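Local coordinates for response regulator CheY-like protein (Mesorhizobium loti, PDB 3SNK), which is the N-terminal CheY-like receiver domain of a longer pilus assembly protein that may bind and hydrolyse ATP, at residues A18-D23 / D48-G53; P24-D29 / I64-G69; E80-W85 / V106-S111; D112-H115 / K121-L124. All coordinates share one frame; numbering follows the deposited sequence.

Contact 1. Residues A18-D23 / D48-G53; sequences ALFSSD and DDFLKG
Phe20, the last residue of strand 15-20, lays its ring against the 3-10 segment at Asp49 and Phe50. The packing is tight over one ring face. Phe50 CA sits 3.8 Å above the Phe20 ring plane, over its centre. Phe50 CB makes a CH-pi contact with that face, 4.0 Å from the ring centroid. Next to it, Phe20 CD1 comes within 3.5 Å of Phe50 N. The Phe50 ring turns its edge to the same face. This is an offset edge-to-face pair, with planes at 78° and centroids 5.8 Å apart. Phe50 CG lies anti to the backbone N (chi1 171°), which swings the ring away from the strand and leaves CB and one ring edge on Phe20. Trp85 also meets both rings. With an alanine here instead of Phe20, the Phe50 edge and CB are likely to lose the face they meet, opening a gap beside the strand. The contact is looser toward solvent. There Asp49 offers its CB to Phe20 CE1 at 3.8 Å, while its carboxylate leads away and forms a long salt bridge, Asp49 OD2 to Lys52 NZ at 3.9 Å. Strand 15-20 is an inner strand of a parallel sheet ordered 2-1-3-4-5, and Phe20 lies on the side covered by 48-53 and Trp85. That order fits the CheY-like receiver fold.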
loop_
_atom_site.group_PDB
_atom_site.type_symbol
_atom_site.label_atom_id
_atom_site.label_comp_id
_atom_site.label_asym_id
_atom_site.label_seq_id
_atom_site.Cartn_x
_atom_site.Cartn_y
_atom_site.Cartn_z
ATOM N N ALA A 18 -0.604 -5.348 -4.962
ATOM C CA ALA A 18 -1.761 -5.490 -4.080
ATOM C C ALA A 18 -2.065 -4.107 -3.524
ATOM O O ALA A 18 -1.187 -3.460 -2.974
ATOM C CB ALA A 18 -1.495 -6.511 -2.973
ATOM N N LEU A 19 -3.261 -3.595 -3.803
ATOM C CA LEU A 19 -3.719 -2.283 -3.354
ATOM C C LEU A 19 -4.833 -2.463 -2.309
ATOM O O LEU A 19 -5.772 -3.247 -2.533
ATOM C CB LEU A 19 -4.202 -1.492 -4.592
ATOM C CG LEU A 19 -4.881 -0.143 -4.386
ATOM C CD1 LEU A 19 -3.949 0.859 -3.810
ATOM C CD2 LEU A 19 -5.405 0.389 -5.712
ATOM N N PHE A 20 -4.695 -1.783 -1.152
ATOM C CA PHE A 20 -5.648 -1.852 -0.027
ATOM C C PHE A 20 -6.076 -0.452 0.305
ATOM O O PHE A 20 -5.217 0.380 0.566
ATOM C CB PHE A 20 -5.025 -2.546 1.221
ATOM C CG PHE A 20 -4.576 -3.956 0.945
ATOM C CD1 PHE A 20 -5.492 -5.002 0.927
ATOM C CD2 PHE A 20 -3.251 -4.231 0.627
ATOM C CE1 PHE A 20 -5.099 -6.288 0.571
ATOM C CE2 PHE A 20 -2.845 -5.535 0.341
ATOM C CZ PHE A 20 -3.776 -6.550 0.297
ATOM N N SER A 21 -7.396 -0.177 0.244
ATOM C CA SER A 21 -7.968 1.155 0.471
ATOM C C SER A 21 -9.457 1.102 0.733
ATOM O O SER A 21 -10.140 0.280 0.131
ATOM C CB SER A 21 -7.729 2.036 -0.755
ATOM O OG SER A 21 -8.199 3.363 -0.564
ATOM N N SER A 22 -9.976 2.007 1.578
ATOM C CA SER A 22 -11.430 2.121 1.806
ATOM C C SER A 22 -11.965 3.389 1.080
ATOM O O SER A 22 -13.136 3.740 1.216
ATOM C CB SER A 22 -11.752 2.147 3.299
ATOM O OG SER A 22 -11.592 0.872 3.909
ATOM N N ASP A 23 -11.095 4.048 0.275
ATOM C CA ASP A 23 -11.427 5.257 -0.481
ATOM C C ASP A 23 -11.689 4.885 -1.951
ATOM O O ASP A 23 -10.743 4.579 -2.674
ATOM C CB ASP A 23 -10.297 6.307 -0.338
ATOM C CG ASP A 23 -10.382 7.559 -1.204
ATOM O OD1 ASP A 23 -11.209 7.587 -2.141
ATOM O OD2 ASP A 23 -9.549 8.470 -1.010
ATOM N N ASP A 48 -8.735 -3.342 5.476
ATOM C CA ASP A 48 -8.577 -4.417 6.450
ATOM C C ASP A 48 -8.157 -5.780 5.842
ATOM O O ASP A 48 -7.697 -6.631 6.608
ATOM C CB ASP A 48 -9.845 -4.571 7.304
ATOM C CG ASP A 48 -10.146 -3.374 8.205
ATOM O OD1 ASP A 48 -9.254 -2.498 8.357
ATOM O OD2 ASP A 48 -11.265 -3.324 8.774
ATOM N N ASP A 49 -8.235 -5.969 4.494
ATOM C CA ASP A 49 -7.816 -7.215 3.818
ATOM C C ASP A 49 -6.291 -7.384 3.861
ATOM O O ASP A 49 -5.771 -8.486 3.640
ATOM C CB ASP A 49 -8.323 -7.297 2.372
ATOM C CG ASP A 49 -9.749 -7.844 2.247
ATOM O OD1 ASP A 49 -10.625 -7.422 3.043
ATOM O OD2 ASP A 49 -9.990 -8.670 1.339
ATOM N N PHE A 50 -5.584 -6.288 4.174
ATOM C CA PHE A 50 -4.138 -6.293 4.324
ATOM C C PHE A 50 -3.737 -7.231 5.482
ATOM O O PHE A 50 -2.729 -7.932 5.383
ATOM C CB PHE A 50 -3.646 -4.864 4.575
ATOM C CG PHE A 50 -2.192 -4.765 4.962
ATOM C CD1 PHE A 50 -1.199 -4.720 3.991
ATOM C CD2 PHE A 50 -1.811 -4.730 6.302
ATOM C CE1 PHE A 50 0.156 -4.627 4.352
ATOM C CE2 PHE A 50 -0.454 -4.656 6.661
ATOM C CZ PHE A 50 0.513 -4.606 5.683
ATOM N N LEU A 51 -4.551 -7.252 6.567
ATOM C CA LEU A 51 -4.313 -8.047 7.773
ATOM C C LEU A 51 -4.287 -9.549 7.504
ATOM O O LEU A 51 -3.734 -10.297 8.309
ATOM C CB LEU A 51 -5.383 -7.746 8.833
ATOM C CG LEU A 51 -5.450 -6.307 9.366
ATOM C CD1 LEU A 51 -6.679 -6.122 10.231
ATOM C CD2 LEU A 51 -4.189 -5.944 10.158
ATOM N N LYS A 52 -4.881 -9.985 6.383
ATOM C CA LYS A 52 -4.969 -11.393 6.008
ATOM C C LYS A 52 -3.675 -11.913 5.401
ATOM O O LYS A 52 -3.469 -13.122 5.346
ATOM C CB LYS A 52 -6.131 -11.610 5.022
ATOM C CG LYS A 52 -7.512 -11.541 5.655
ATOM C CD LYS A 52 -8.567 -11.349 4.571
ATOM C CE LYS A 52 -9.961 -11.196 5.119
ATOM N NZ LYS A 52 -10.976 -11.238 4.033
ATOM N N GLY A 53 -2.816 -11.013 4.942
ATOM C CA GLY A 53 -1.569 -11.399 4.301
ATOM C C GLY A 53 -1.796 -11.788 2.848
ATOM O O GLY A 53 -2.933 -11.749 2.359
#

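Contact 2. Residues P24-D29 / I64-G69; sequences PNFKRD and ILDLGG
Phe26 and Asp66 both hold CG anti to the backbone N (chi1 177° in each), and this brings the ring and the carboxylate together between helix 24-36 and strand 62-68. The two side chains run past each other in opposite directions. Asp66 covers one face of the Phe26 ring toward its rim, with CG 3.9 Å above the ring plane. The carboxylate is not flat on the ring, for the two planes lie 44° apart. The closest touch is Phe26 CE2 to Asp66 CB, 3.5 Å. Asp66 OD2 rests 3.6 Å from Phe26 CD2. Ile64, two residues back on the strand, meets the ring at its edge instead, with CG2 4.1 Å from Phe26 CZ. Here the first helix of the receiver fold packs on a central strand of the parallel sheet. Asp66 stands near the C-terminal end of that strand, a place consistent with the phosphoacceptor aspartate of CheY-like proteins. Its OD2 takes a hydrogen bond with Ser21 OG and a salt bridge with Lys116. OD1 accepts a weak bond from Gly68 N, 3.2 Å long. A serine in place of the Phe26 ring would probably uncover one flank of Asp66 and open a gap beside Ile64 CG2. Helix 24-36 carries the ring inward from its first turn, where Asp23 OD1 takes the N-H of Phe26. Leu19 and Val93 also touch the ring.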
loop_
_atom_site.group_PDB
_atom_site.type_symbol
_atom_site.label_atom_id
_atom_site.label_comp_id
_atom_site.label_asym_id
_atom_site.label_seq_id
_atom_site.Cartn_x
_atom_site.Cartn_y
_atom_site.Cartn_z
ATOM N N PRO A 24 -12.958 4.960 -2.423
ATOM C CA PRO A 24 -13.250 4.573 -3.815
ATOM C C PRO A 24 -12.560 5.417 -4.881
ATOM O O PRO A 24 -12.324 4.899 -5.969
ATOM C CB PRO A 24 -14.766 4.721 -3.924
ATOM C CG PRO A 24 -15.173 5.550 -2.769
ATOM C CD PRO A 24 -14.194 5.277 -1.685
ATOM N N ASN A 25 -12.298 6.712 -4.609
ATOM C CA ASN A 25 -11.666 7.604 -5.582
ATOM C C ASN A 25 -10.209 7.216 -5.778
ATOM O O ASN A 25 -9.735 7.145 -6.911
ATOM C CB ASN A 25 -11.792 9.073 -5.161
ATOM C CG ASN A 25 -13.224 9.542 -5.028
ATOM O OD1 ASN A 25 -13.978 9.596 -6.005
ATOM N ND2 ASN A 25 -13.636 9.866 -3.808
ATOM N N PHE A 26 -9.523 6.937 -4.673
ATOM C CA PHE A 26 -8.134 6.522 -4.623
ATOM C C PHE A 26 -7.942 5.168 -5.331
ATOM O O PHE A 26 -6.974 5.018 -6.071
ATOM C CB PHE A 26 -7.681 6.438 -3.149
ATOM C CG PHE A 26 -6.274 5.950 -2.933
ATOM C CD1 PHE A 26 -5.202 6.825 -3.002
ATOM C CD2 PHE A 26 -6.022 4.623 -2.617
ATOM C CE1 PHE A 26 -3.905 6.374 -2.803
ATOM C CE2 PHE A 26 -4.720 4.172 -2.427
ATOM C CZ PHE A 26 -3.671 5.052 -2.524
ATOM N N LYS A 27 -8.832 4.185 -5.066
ATOM C CA LYS A 27 -8.791 2.825 -5.653
ATOM C C LYS A 27 -8.808 2.913 -7.200
ATOM O O LYS A 27 -7.933 2.367 -7.858
ATOM C CB LYS A 27 -10.001 1.987 -5.174
ATOM C CG LYS A 27 -9.907 1.399 -3.768
ATOM C CD LYS A 27 -11.264 0.752 -3.382
ATOM C CE LYS A 27 -11.118 -0.597 -2.707
ATOM N NZ LYS A 27 -12.415 -1.158 -2.213
ATOM N N ARG A 28 -9.809 3.594 -7.742
ATOM C CA ARG A 28 -10.003 3.800 -9.183
ATOM C C ARG A 28 -8.785 4.512 -9.801
ATOM O O ARG A 28 -8.281 4.068 -10.827
ATOM C CB ARG A 28 -11.279 4.614 -9.428
ATOM C CG ARG A 28 -11.761 4.737 -10.918
ATOM C CD ARG A 28 -10.929 5.632 -11.833
ATOM N NE ARG A 28 -11.543 5.841 -13.159
ATOM C CZ ARG A 28 -10.980 6.533 -14.148
ATOM N NH1 ARG A 28 -9.788 7.094 -13.981
ATOM N NH2 ARG A 28 -11.603 6.662 -15.314
ATOM N N ASP A 29 -8.320 5.608 -9.182
ATOM C CA ASP A 29 -7.244 6.408 -9.757
ATOM C C ASP A 29 -5.905 5.701 -9.734
ATOM O O ASP A 29 -5.192 5.765 -10.725
ATOM C CB ASP A 29 -7.144 7.782 -9.100
ATOM C CG ASP A 29 -8.329 8.700 -9.389
ATOM O OD1 ASP A 29 -8.847 8.684 -10.553
ATOM O OD2 ASP A 29 -8.722 9.461 -8.476
ATOM N N ILE A 64 0.392 -1.475 -1.775
ATOM C CA ILE A 64 0.037 -0.067 -1.601
ATOM C C ILE A 64 -1.024 -0.039 -0.538
ATOM O O ILE A 64 -2.099 -0.645 -0.689
ATOM C CB ILE A 64 -0.360 0.685 -2.880
ATOM C CG1 ILE A 64 0.803 0.653 -3.894
ATOM C CG2 ILE A 64 -0.760 2.142 -2.548
ATOM C CD1 ILE A 64 0.450 1.068 -5.287
ATOM N N LEU A 65 -0.699 0.597 0.571
ATOM C CA LEU A 65 -1.621 0.591 1.687
ATOM C C LEU A 65 -2.111 2.012 1.968
ATOM O O LEU A 65 -1.333 2.897 2.313
ATOM C CB LEU A 65 -0.970 -0.066 2.922
ATOM C CG LEU A 65 -1.789 -0.126 4.217
ATOM C CD1 LEU A 65 -3.039 -1.014 4.064
ATOM C CD2 LEU A 65 -0.925 -0.609 5.361
ATOM N N ASP A 66 -3.410 2.221 1.740
ATOM C CA ASP A 66 -4.053 3.499 2.031
ATOM C C ASP A 66 -4.541 3.461 3.468
ATOM O O ASP A 66 -5.545 2.815 3.761
ATOM C CB ASP A 66 -5.219 3.778 1.063
ATOM C CG ASP A 66 -6.000 5.060 1.324
ATOM O OD1 ASP A 66 -5.479 5.941 2.061
ATOM O OD2 ASP A 66 -7.108 5.218 0.731
ATOM N N LEU A 67 -3.814 4.140 4.354
ATOM C CA LEU A 67 -4.108 4.215 5.782
ATOM C C LEU A 67 -5.178 5.265 6.105
ATOM O O LEU A 67 -5.814 5.175 7.156
ATOM C CB LEU A 67 -2.817 4.527 6.549
ATOM C CG LEU A 67 -1.772 3.419 6.512
ATOM C CD1 LEU A 67 -0.420 3.959 6.802
ATOM C CD2 LEU A 67 -2.141 2.306 7.493
ATOM N N GLY A 68 -5.359 6.241 5.213
ATOM C CA GLY A 68 -6.319 7.337 5.390
ATOM C C GLY A 68 -5.971 8.146 6.621
ATOM O O GLY A 68 -4.815 8.566 6.779
ATOM N N GLY A 69 -6.938 8.264 7.536
ATOM C CA GLY A 69 -6.748 8.908 8.832
ATOM C C GLY A 69 -5.853 8.127 9.797
ATOM O O GLY A 69 -5.529 8.625 10.880
#

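Contact 3. Residues E80-W85 / V106-S111; sequences EARALW and VRMNAS
Met108 O takes the shortest polar bond of the contact, 2.8 Å from Arg82 NE. Asn109 O receives the second, 2.9 Å from Arg82 NH2. Both bonds are those of one of two modelled conformers of Arg82. The arrangement joins the C-terminal ends of two neighbouring helices of the receiver fold, 78-82 and 99-107. Arg82 reaches across with CG anti to the backbone N (chi1 -169°) and a bend at chi2, which sets the guanidinium edge-on to two successive carbonyls. The two bonds differ in shape. The NH2 bond is nearly straight, at 173°, with Asn109 O in the guanidinium plane. The NE bond is more bent, at 143°, and Met108 O lies somewhat out of that plane. Seen from the carbonyls, NH2 stands above the plane of the Asn109 C=O, and NE is tilted from that of Met108. Asn109 has left helical geometry with positive phi, so the chain turns here. A positive group beside these carbonyls would probably suit the negative end of the helix dipole. NH2 also bonds Val88 O, which ties the arginine to the chain before strand 90-94. Residue 108 is a selenomethionine. Its side chain packs beside the aliphatic part of the arginine, with Met108 CE 4.4 Å from Arg82 CB.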
loop_
_atom_site.group_PDB
_atom_site.type_symbol
_atom_site.label_atom_id
_atom_site.label_comp_id
_atom_site.label_asym_id
_atom_site.label_seq_id
_atom_site.Cartn_x
_atom_site.Cartn_y
_atom_site.Cartn_z
ATOM N N GLU A 80 2.920 -7.031 12.979
ATOM C CA GLU A 80 3.073 -8.478 12.808
ATOM C C GLU A 80 2.409 -8.903 11.515
ATOM O O GLU A 80 2.957 -9.756 10.824
ATOM C CB GLU A 80 2.482 -9.272 13.984
ATOM C CG GLU A 80 3.216 -9.120 15.304
ATOM C CD GLU A 80 2.777 -7.954 16.172
ATOM O OE1 GLU A 80 2.100 -7.029 15.663
ATOM O OE2 GLU A 80 3.156 -7.947 17.364
ATOM N N ALA A 81 1.244 -8.300 11.175
ATOM C CA ALA A 81 0.547 -8.594 9.917
ATOM C C ALA A 81 1.390 -8.126 8.721
ATOM O O ALA A 81 1.364 -8.781 7.680
ATOM C CB ALA A 81 -0.845 -7.966 9.884
ATOM N N ARG A 82 2.168 -7.039 8.866
ATOM C CA ARG A 82 3.041 -6.576 7.780
ATOM C C ARG A 82 4.038 -7.694 7.438
ATOM O O ARG A 82 4.332 -7.912 6.263
ATOM C CB ARG A 82 3.770 -5.272 8.154
ATOM C CG ARG A 82 4.491 -4.575 6.997
ATOM C CD ARG A 82 5.930 -5.064 6.787
ATOM N NE ARG A 82 6.658 -4.200 5.862
ATOM C CZ ARG A 82 6.905 -4.489 4.585
ATOM N NH1 ARG A 82 6.547 -5.662 4.081
ATOM N NH2 ARG A 82 7.532 -3.611 3.810
ATOM N N ALA A 83 4.544 -8.417 8.470
ATOM C CA ALA A 83 5.501 -9.534 8.289
ATOM C C ALA A 83 4.904 -10.692 7.496
ATOM O O ALA A 83 5.664 -11.512 7.000
ATOM C CB ALA A 83 6.023 -10.023 9.634
ATOM N N LEU A 84 3.564 -10.780 7.356
ATOM C CA LEU A 84 2.918 -11.818 6.536
ATOM C C LEU A 84 3.273 -11.614 5.054
ATOM O O LEU A 84 3.327 -12.580 4.277
ATOM C CB LEU A 84 1.374 -11.806 6.701
ATOM C CG LEU A 84 0.807 -12.217 8.069
ATOM C CD1 LEU A 84 -0.681 -11.888 8.153
ATOM C CD2 LEU A 84 1.031 -13.711 8.356
ATOM N N TRP A 85 3.511 -10.346 4.683
ATOM C CA TRP A 85 3.878 -9.884 3.341
ATOM C C TRP A 85 5.390 -9.976 3.111
ATOM O O TRP A 85 5.867 -9.612 2.043
ATOM C CB TRP A 85 3.398 -8.436 3.142
ATOM C CG TRP A 85 1.912 -8.312 3.142
ATOM C CD1 TRP A 85 1.101 -8.154 4.233
ATOM C CD2 TRP A 85 1.045 -8.588 2.037
ATOM N NE1 TRP A 85 -0.217 -8.180 3.847
ATOM C CE2 TRP A 85 -0.280 -8.438 2.498
ATOM C CE3 TRP A 85 1.264 -8.887 0.680
ATOM C CZ2 TRP A 85 -1.384 -8.610 1.658
ATOM C CZ3 TRP A 85 0.171 -9.017 -0.160
ATOM C CH2 TRP A 85 -1.133 -8.889 0.330
ATOM N N VAL A 106 6.605 3.737 11.190
ATOM C CA VAL A 106 8.040 3.492 11.137
ATOM C C VAL A 106 8.295 1.973 11.280
ATOM O O VAL A 106 9.037 1.420 10.477
ATOM C CB VAL A 106 8.860 4.317 12.161
ATOM C CG1 VAL A 106 10.281 3.770 12.295
ATOM C CG2 VAL A 106 8.897 5.789 11.777
ATOM N N ARG A 107 7.634 1.309 12.245
ATOM C CA ARG A 107 7.815 -0.121 12.483
ATOM C C ARG A 107 7.299 -0.960 11.327
ATOM O O ARG A 107 7.772 -2.073 11.138
ATOM C CB ARG A 107 7.140 -0.566 13.782
ATOM C CG ARG A 107 7.789 0.012 15.023
ATOM C CD ARG A 107 7.437 -0.799 16.255
ATOM N NE ARG A 107 6.012 -0.745 16.575
ATOM C CZ ARG A 107 5.451 0.182 17.346
ATOM N NH1 ARG A 107 6.191 1.150 17.876
ATOM N NH2 ARG A 107 4.148 0.149 17.591
HETATM N N MSE A 108 6.329 -0.440 10.566
HETATM C CA MSE A 108 5.787 -1.129 9.399
HETATM C C MSE A 108 6.740 -1.105 8.211
HETATM O O MSE A 108 6.487 -1.793 7.236
HETATM C CB MSE A 108 4.411 -0.596 9.022
HETATM C CG MSE A 108 3.348 -1.213 9.922
HETATM SE SE MSE A 108 1.772 -0.372 9.409
HETATM C CE MSE A 108 1.327 -1.668 7.973
ATOM N N ASN A 109 7.842 -0.355 8.289
ATOM C CA ASN A 109 8.915 -0.422 7.310
ATOM C C ASN A 109 8.406 -0.247 5.849
ATOM O O ASN A 109 8.595 -1.120 4.977
ATOM C CB ASN A 109 9.672 -1.782 7.492
ATOM C CG ASN A 109 10.969 -1.866 6.743
ATOM O OD1 ASN A 109 11.467 -0.888 6.194
ATOM N ND2 ASN A 109 11.572 -3.032 6.729
ATOM N N ALA A 110 7.760 0.897 5.608
ATOM C CA ALA A 110 7.298 1.295 4.292
ATOM C C ALA A 110 8.444 1.977 3.568
ATOM O O ALA A 110 9.250 2.652 4.207
ATOM C CB ALA A 110 6.097 2.223 4.417
ATOM N N SER A 111 8.567 1.775 2.247
ATOM C CA SER A 111 9.652 2.407 1.485
ATOM C C SER A 111 9.298 3.848 1.198
ATOM O O SER A 111 10.180 4.712 1.192
ATOM C CB SER A 111 9.907 1.663 0.180
ATOM O OG SER A 111 8.827 1.816 -0.728
#

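Contact 4. Residues D112-H115 / K121-L124; sequences DWLH and KELL
Leu114 and Glu122 lie alongside each other and run in opposite directions between strand 112-115 and helix 120-129. Leu114 points at the helix, with CG anti to its carbonyl carbon (chi1 -52°), and its two methyls take separate partners. CD2 meets the flank of Glu122, 4.0 Å from CG and 3.9 Å from OE1. CD1 turns to the next residue, 4.1 Å from Leu123 CA and 4.2 Å from Leu123 CD1. Leu123 leaves the helix facing away from the strand, yet its CD1 still reaches this methyl. Ile91 and Val30 extend the apolar side, from strand 90-94 and helix 24-36. Glu122 stretches out beyond CG and carries its carboxylate past Leu114 toward the next strand residue. No direct hydrogen bond crosses the contact. A water does the bridging: it accepts from His115 N at 2.9 Å and donates to Glu122 OE1 at 2.6 Å. This edge strand and the helix after it close the receiver fold. The chemistry is split, with leucine methyls packed inside and a water-bound carboxylate on the exposed side. Asp119 OD1 lies close to Glu122 OE1; such like charges would probably repel unless a proton or solvent screens them, and the hydrogen bond donated by the water is likely to ease this.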
loop_
_atom_site.group_PDB
_atom_site.type_symbol
_atom_site.label_atom_id
_atom_site.label_comp_id
_atom_site.label_asym_id
_atom_site.label_seq_id
_atom_site.Cartn_x
_atom_site.Cartn_y
_atom_site.Cartn_z
ATOM N N ASP A 112 7.991 4.121 0.990
ATOM C CA ASP A 112 7.550 5.470 0.701
ATOM C C ASP A 112 6.335 5.866 1.556
ATOM O O ASP A 112 5.456 5.051 1.800
ATOM C CB ASP A 112 7.231 5.620 -0.808
ATOM C CG ASP A 112 8.367 5.211 -1.754
ATOM O OD1 ASP A 112 9.252 6.046 -2.015
ATOM O OD2 ASP A 112 8.356 4.053 -2.237
ATOM N N TRP A 113 6.307 7.124 2.000
ATOM C CA TRP A 113 5.206 7.725 2.747
ATOM C C TRP A 113 4.548 8.834 1.903
ATOM O O TRP A 113 5.014 9.967 1.914
ATOM C CB TRP A 113 5.694 8.316 4.062
ATOM C CG TRP A 113 6.179 7.377 5.128
ATOM C CD1 TRP A 113 6.312 6.018 5.063
ATOM C CD2 TRP A 113 6.666 7.772 6.409
ATOM N NE1 TRP A 113 6.855 5.542 6.236
ATOM C CE2 TRP A 113 7.069 6.600 7.087
ATOM C CE3 TRP A 113 6.775 9.012 7.067
ATOM C CZ2 TRP A 113 7.550 6.627 8.400
ATOM C CZ3 TRP A 113 7.265 9.037 8.362
ATOM C CH2 TRP A 113 7.664 7.858 9.008
ATOM N N LEU A 114 3.476 8.518 1.188
ATOM C CA LEU A 114 2.821 9.501 0.330
ATOM C C LEU A 114 1.651 10.135 1.058
ATOM O O LEU A 114 0.966 9.465 1.833
ATOM C CB LEU A 114 2.388 8.858 -0.997
ATOM C CG LEU A 114 3.504 8.080 -1.764
ATOM C CD1 LEU A 114 2.935 7.356 -2.977
ATOM C CD2 LEU A 114 4.654 9.000 -2.194
ATOM N N HIS A 115 1.474 11.445 0.867
ATOM C CA HIS A 115 0.445 12.254 1.516
ATOM C C HIS A 115 -0.666 12.576 0.516
ATOM O O HIS A 115 -0.380 13.007 -0.601
ATOM C CB HIS A 115 1.098 13.528 2.103
ATOM C CG HIS A 115 0.186 14.397 2.921
ATOM N ND1 HIS A 115 -0.234 14.020 4.190
ATOM C CD2 HIS A 115 -0.302 15.635 2.649
ATOM C CE1 HIS A 115 -0.996 15.014 4.628
ATOM N NE2 HIS A 115 -1.072 16.008 3.735
ATOM N N LYS A 121 3.006 11.722 -10.598
ATOM C CA LYS A 121 4.457 11.544 -10.591
ATOM C C LYS A 121 4.989 10.845 -9.324
ATOM O O LYS A 121 5.811 9.940 -9.450
ATOM C CB LYS A 121 5.162 12.896 -10.763
ATOM N N GLU A 122 4.531 11.266 -8.123
ATOM C CA GLU A 122 4.969 10.751 -6.821
ATOM C C GLU A 122 4.691 9.249 -6.661
ATOM O O GLU A 122 5.532 8.539 -6.113
ATOM C CB GLU A 122 4.308 11.536 -5.682
ATOM C CG GLU A 122 5.292 12.063 -4.648
ATOM C CD GLU A 122 4.705 12.994 -3.603
ATOM O OE1 GLU A 122 3.637 12.660 -3.037
ATOM O OE2 GLU A 122 5.326 14.049 -3.333
ATOM N N LEU A 123 3.525 8.769 -7.140
ATOM C CA LEU A 123 3.178 7.354 -7.069
ATOM C C LEU A 123 4.010 6.549 -8.063
ATOM O O LEU A 123 4.539 5.506 -7.690
ATOM C CB LEU A 123 1.678 7.124 -7.325
ATOM C CG LEU A 123 1.214 5.658 -7.371
ATOM C CD1 LEU A 123 0.978 5.108 -5.979
ATOM C CD2 LEU A 123 -0.024 5.507 -8.245
ATOM N N LEU A 124 4.133 7.029 -9.318
ATOM C CA LEU A 124 4.895 6.346 -10.372
ATOM C C LEU A 124 6.373 6.304 -10.024
ATOM O O LEU A 124 7.028 5.328 -10.371
ATOM C CB LEU A 124 4.688 6.971 -11.775
ATOM C CG LEU A 124 3.231 7.204 -12.266
ATOM C CD1 LEU A 124 3.203 7.753 -13.688
ATOM C CD2 LEU A 124 2.366 5.950 -12.157
HETATM O O HOH W 1 3.533 13.029 -0.467
#

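The strands of the parallel sheet run 40-45, 15-20, 62-68, 90-94, 112-115; contacts 1, 2 and 4 reach it, and contact 3 joins two helices beside it. Contacts 1 and 2 interleave along the chain and use neighbouring strands, with centres about 10 Å apart; Ser21 OG and Asp66 OD2 join them at the probable phosphoacceptor site. Contact 3 follows, linking helices 78-82 and 99-107, and touches contact 1 through Trp85 and Phe50. Its centre is about 18 Å from that of contact 2, across the chain's centre. Contact 4 comes last, tying helix 120-129 to the edge strand, and meets contact 2 where Ile64 packs on Leu123.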